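Local coordinates for PPC domain-containing protein (Archaeoglobus fulgidus, PDB 2H6L) that is of unknown function but binds a zinc ion within a PPC-family domain, at residues Tyr61-Leu66 / His104-Glu109. Numbering follows the deposited sequence.
Sequences YVKKEL and HLFSAE. With ZN (zinc ion), chain D; ACY (acetic acid), chain E.
Tyr-61 and Phe-106 meet edge to face, the rim of the phenylalanine directed at the tyrosine ring, with planes at 89° and centroids 5.4 Å apart. The touching atom is Phe-106 CZ, which lies 3.8 Å from Tyr-61 CG. No backbone hydrogen bond joins the two strands; both pair with strand 45-55 between them, so they meet through side chains that reach across that neighbour: aromatic rings, and the long chain of Lys-63. Phe-106, with Ser-107, belongs to a classic beta bulge opposite Val-50.

The close packing is at the zinc end. With CG anti to the backbone N (chi1 -178°), the buried imidazole of His-104 extends to the metal, where ND1 binds zinc at 2.1 Å, beside His-89 and His-91. Its CD2 lies over a face of Phe-106, completing an aromatic cluster. The CE1-CZ side of Tyr-61 lies over one imidazole face, toward its rim, the planes at an oblique 44°. Tyrosine suits this place because it offers Phe-106 a ring face and, through OH, a weak hydrogen bond to the acetate oxygen that also ligates zinc. Were Tyr-61 an alanine, the Phe-106 edge would probably lose the ring face it abuts and the acetate its weak donor.

Toward solvent the contact thins. Exposed Lys-63, bent at chi3, sets NZ over the face of Phe-106, a cation-pi contact at 4.7 Å from NZ to the ring centroid. The acetate is probably from the crystallisation liquor, yet its binding suggests that the zinc can accept a small oxygen ligand beside the three histidines, within weak bonding reach of the Tyr-61 hydroxyl.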
ATOM      1  N   TYR A  61       5.828 -22.603   4.712  1.00 23.77           N
ATOM      2  CA  TYR A  61       6.495 -21.327   4.914  1.00 24.45           C
ATOM      3  C   TYR A  61       7.939 -21.513   5.359  1.00 24.46           C
ATOM      4  O   TYR A  61       8.301 -22.543   5.938  1.00 23.58           O
ATOM      5  CB  TYR A  61       5.728 -20.492   5.939  1.00 24.45           C
ATOM      6  CG  TYR A  61       4.515 -19.782   5.374  1.00 25.06           C
ATOM      7  CD1 TYR A  61       4.660 -18.679   4.530  1.00 26.37           C
ATOM      8  CD2 TYR A  61       3.224 -20.202   5.688  1.00 24.69           C
ATOM      9  CE1 TYR A  61       3.546 -18.009   4.014  1.00 26.21           C
ATOM     10  CE2 TYR A  61       2.104 -19.539   5.176  1.00 26.63           C
ATOM     11  CZ  TYR A  61       2.275 -18.442   4.341  1.00 26.99           C
ATOM     12  OH  TYR A  61       1.184 -17.776   3.835  1.00 30.52           O
ATOM     13  N   VAL A  62       8.761 -20.515   5.049  1.00 22.89           N
ATOM     14  CA  VAL A  62      10.169 -20.494   5.409  1.00 22.54           C
ATOM     15  C   VAL A  62      10.346 -19.122   6.041  1.00 23.79           C
ATOM     16  O   VAL A  62      10.312 -18.111   5.347  1.00 24.18           O
ATOM     17  CB  VAL A  62      11.064 -20.603   4.165  1.00 22.58           C
ATOM     18  CG1 VAL A  62      12.521 -20.531   4.562  1.00 21.53           C
ATOM     19  CG2 VAL A  62      10.777 -21.913   3.433  1.00 24.54           C
ATOM     20  N   LYS A  63      10.526 -19.083   7.355  1.00 24.00           N
ATOM     21  CA  LYS A  63      10.649 -17.811   8.045  1.00 24.24           C
ATOM     22  C   LYS A  63      12.054 -17.278   8.255  1.00 24.58           C
ATOM     23  O   LYS A  63      13.042 -18.016   8.225  1.00 23.73           O
ATOM     24  CB  LYS A  63       9.913 -17.871   9.388  1.00 27.72           C
ATOM     25  CG  LYS A  63      10.344 -18.999  10.309  1.00 32.00           C
ATOM     26  CD  LYS A  63       9.561 -18.975  11.621  1.00 33.06           C
ATOM     27  CE  LYS A  63       8.066 -19.138  11.389  1.00 35.64           C
ATOM     28  NZ  LYS A  63       7.281 -19.033  12.655  1.00 38.70           N
ATOM     29  N   LYS A  64      12.121 -15.966   8.449  1.00 22.76           N
ATOM     30  CA  LYS A  64      13.374 -15.271   8.676  1.00 22.74           C
ATOM     31  C   LYS A  64      13.202 -14.388   9.905  1.00 21.03           C
ATOM     32  O   LYS A  64      12.199 -13.684  10.044  1.00 18.88           O
ATOM     33  CB  LYS A  64      13.743 -14.411   7.462  1.00 22.08           C
ATOM     34  CG  LYS A  64      15.076 -13.695   7.612  1.00 23.31           C
ATOM     35  CD  LYS A  64      15.433 -12.876   6.384  1.00 24.10           C
ATOM     36  CE  LYS A  64      16.816 -12.275   6.538  1.00 23.81           C
ATOM     37  NZ  LYS A  64      17.798 -13.327   6.930  1.00 22.73           N
ATOM     38  N   GLU A  65      14.174 -14.450  10.805  1.00 21.74           N
ATOM     39  CA  GLU A  65      14.133 -13.653  12.020  1.00 21.95           C
ATOM     40  C   GLU A  65      14.982 -12.426  11.818  1.00 21.16           C
ATOM     41  O   GLU A  65      16.051 -12.497  11.219  1.00 22.60           O
ATOM     42  CB  GLU A  65      14.669 -14.450  13.209  1.00 25.40           C
ATOM     43  CG  GLU A  65      13.691 -15.467  13.761  1.00 30.27           C
ATOM     44  CD  GLU A  65      14.307 -16.319  14.851  1.00 33.59           C
ATOM     45  OE1 GLU A  65      14.994 -17.311  14.517  1.00 35.25           O
ATOM     46  OE2 GLU A  65      14.115 -15.987  16.041  1.00 35.69           O
ATOM     47  N   LEU A  66      14.488 -11.301  12.310  1.00 22.85           N
ATOM     48  CA  LEU A  66      15.193 -10.034  12.207  1.00 24.82           C
ATOM     49  C   LEU A  66      15.174  -9.392  13.582  1.00 24.92           C
ATOM     50  O   LEU A  66      14.134  -8.914  14.028  1.00 24.01           O
ATOM     51  CB  LEU A  66      14.492  -9.119  11.208  1.00 26.21           C
ATOM     52  CG  LEU A  66      14.515  -9.558   9.743  1.00 29.35           C
ATOM     53  CD1 LEU A  66      13.473  -8.768   8.975  1.00 27.55           C
ATOM     54  CD2 LEU A  66      15.912  -9.349   9.154  1.00 28.22           C
ATOM     55  N   HIS A 104       5.762 -12.469   4.093  1.00 18.38           N
ATOM     56  CA  HIS A 104       4.557 -12.719   4.862  1.00 17.77           C
ATOM     57  C   HIS A 104       4.948 -12.337   6.296  1.00 17.39           C
ATOM     58  O   HIS A 104       6.010 -12.730   6.778  1.00 18.60           O
ATOM     59  CB  HIS A 104       4.208 -14.211   4.779  1.00 17.33           C
ATOM     60  CG  HIS A 104       2.948 -14.586   5.492  1.00 17.15           C
ATOM     61  ND1 HIS A 104       1.735 -14.707   4.851  1.00 17.10           N
ATOM     62  CD2 HIS A 104       2.711 -14.850   6.801  1.00 14.78           C
ATOM     63  CE1 HIS A 104       0.803 -15.027   5.732  1.00 17.36           C
ATOM     64  NE2 HIS A 104       1.370 -15.118   6.922  1.00 19.38           N
ATOM     65  N   LEU A 105       4.102 -11.566   6.969  1.00 15.83           N
ATOM     66  CA  LEU A 105       4.397 -11.137   8.331  1.00 17.87           C
ATOM     67  C   LEU A 105       3.836 -12.098   9.372  1.00 18.63           C
ATOM     68  O   LEU A 105       2.655 -12.434   9.340  1.00 20.05           O
ATOM     69  CB  LEU A 105       3.824  -9.739   8.571  1.00 16.83           C
ATOM     70  CG  LEU A 105       3.987  -9.169   9.978  1.00 17.27           C
ATOM     71  CD1 LEU A 105       5.467  -8.937  10.262  1.00 17.32           C
ATOM     72  CD2 LEU A 105       3.205  -7.863  10.087  1.00 18.75           C
ATOM     73  N   PHE A 106       4.687 -12.530  10.298  1.00 18.99           N
ATOM     74  CA  PHE A 106       4.260 -13.440  11.359  1.00 19.98           C
ATOM     75  C   PHE A 106       4.154 -12.684  12.669  1.00 18.48           C
ATOM     76  O   PHE A 106       3.169 -12.822  13.398  1.00 18.45           O
ATOM     77  CB  PHE A 106       5.247 -14.599  11.502  1.00 20.50           C
ATOM     78  CG  PHE A 106       5.177 -15.590  10.375  1.00 23.36           C
ATOM     79  CD1 PHE A 106       4.104 -16.468  10.270  1.00 23.69           C
ATOM     80  CD2 PHE A 106       6.174 -15.637   9.411  1.00 22.43           C
ATOM     81  CE1 PHE A 106       4.025 -17.378   9.222  1.00 24.70           C
ATOM     82  CE2 PHE A 106       6.102 -16.544   8.356  1.00 23.39           C
ATOM     83  CZ  PHE A 106       5.028 -17.414   8.262  1.00 23.26           C
ATOM     84  N   SER A 107       5.176 -11.887  12.969  1.00 17.72           N
ATOM     85  CA  SER A 107       5.183 -11.079  14.187  1.00 17.57           C
ATOM     86  C   SER A 107       6.135  -9.899  14.048  1.00 16.86           C
ATOM     87  O   SER A 107       7.077  -9.928  13.253  1.00 16.40           O
ATOM     88  CB  SER A 107       5.615 -11.911  15.394  1.00 16.68           C
ATOM     89  OG  SER A 107       6.998 -12.226  15.319  1.00 21.49           O
ATOM     90  N   ALA A 108       5.878  -8.866  14.841  1.00 17.20           N
ATOM     91  CA  ALA A 108       6.706  -7.676  14.851  1.00 15.29           C
ATOM     92  C   ALA A 108       6.487  -6.925  16.151  1.00 15.80           C
ATOM     93  O   ALA A 108       5.354  -6.698  16.572  1.00 15.49           O
ATOM     94  CB  ALA A 108       6.368  -6.778  13.670  1.00 16.47           C
ATOM     95  N   GLU A 109       7.585  -6.564  16.798  1.00 17.20           N
ATOM     96  CA  GLU A 109       7.511  -5.804  18.031  1.00 18.32           C
ATOM     97  C   GLU A 109       7.416  -4.362  17.571  1.00 17.66           C
ATOM     98  O   GLU A 109       8.250  -3.900  16.800  1.00 17.14           O
ATOM     99  CB  GLU A 109       8.770  -6.003  18.858  1.00 19.40           C
ATOM    100  CG  GLU A 109       8.676  -5.436  20.256  1.00 24.71           C
ATOM    101  CD  GLU A 109       9.931  -5.700  21.061  1.00 28.30           C
ATOM    102  OE1 GLU A 109      10.422  -6.851  21.024  1.00 30.43           O
ATOM    103  OE2 GLU A 109      10.420  -4.765  21.732  1.00 29.83           O
TER
HETATM  104 ZN    ZN D 401       0.974 -14.293   2.885  1.00 26.53          ZN
HETATM  105  C   ACY E 301       1.631 -16.240   0.917  1.00 36.37           C
HETATM  106  O   ACY E 301       2.360 -15.711   1.725  1.00 34.31           O
HETATM  107  OXT ACY E 301       1.955 -17.439   0.396  1.00 37.96           O
HETATM  108  CH3 ACY E 301       0.367 -15.553   0.494  1.00 35.82           C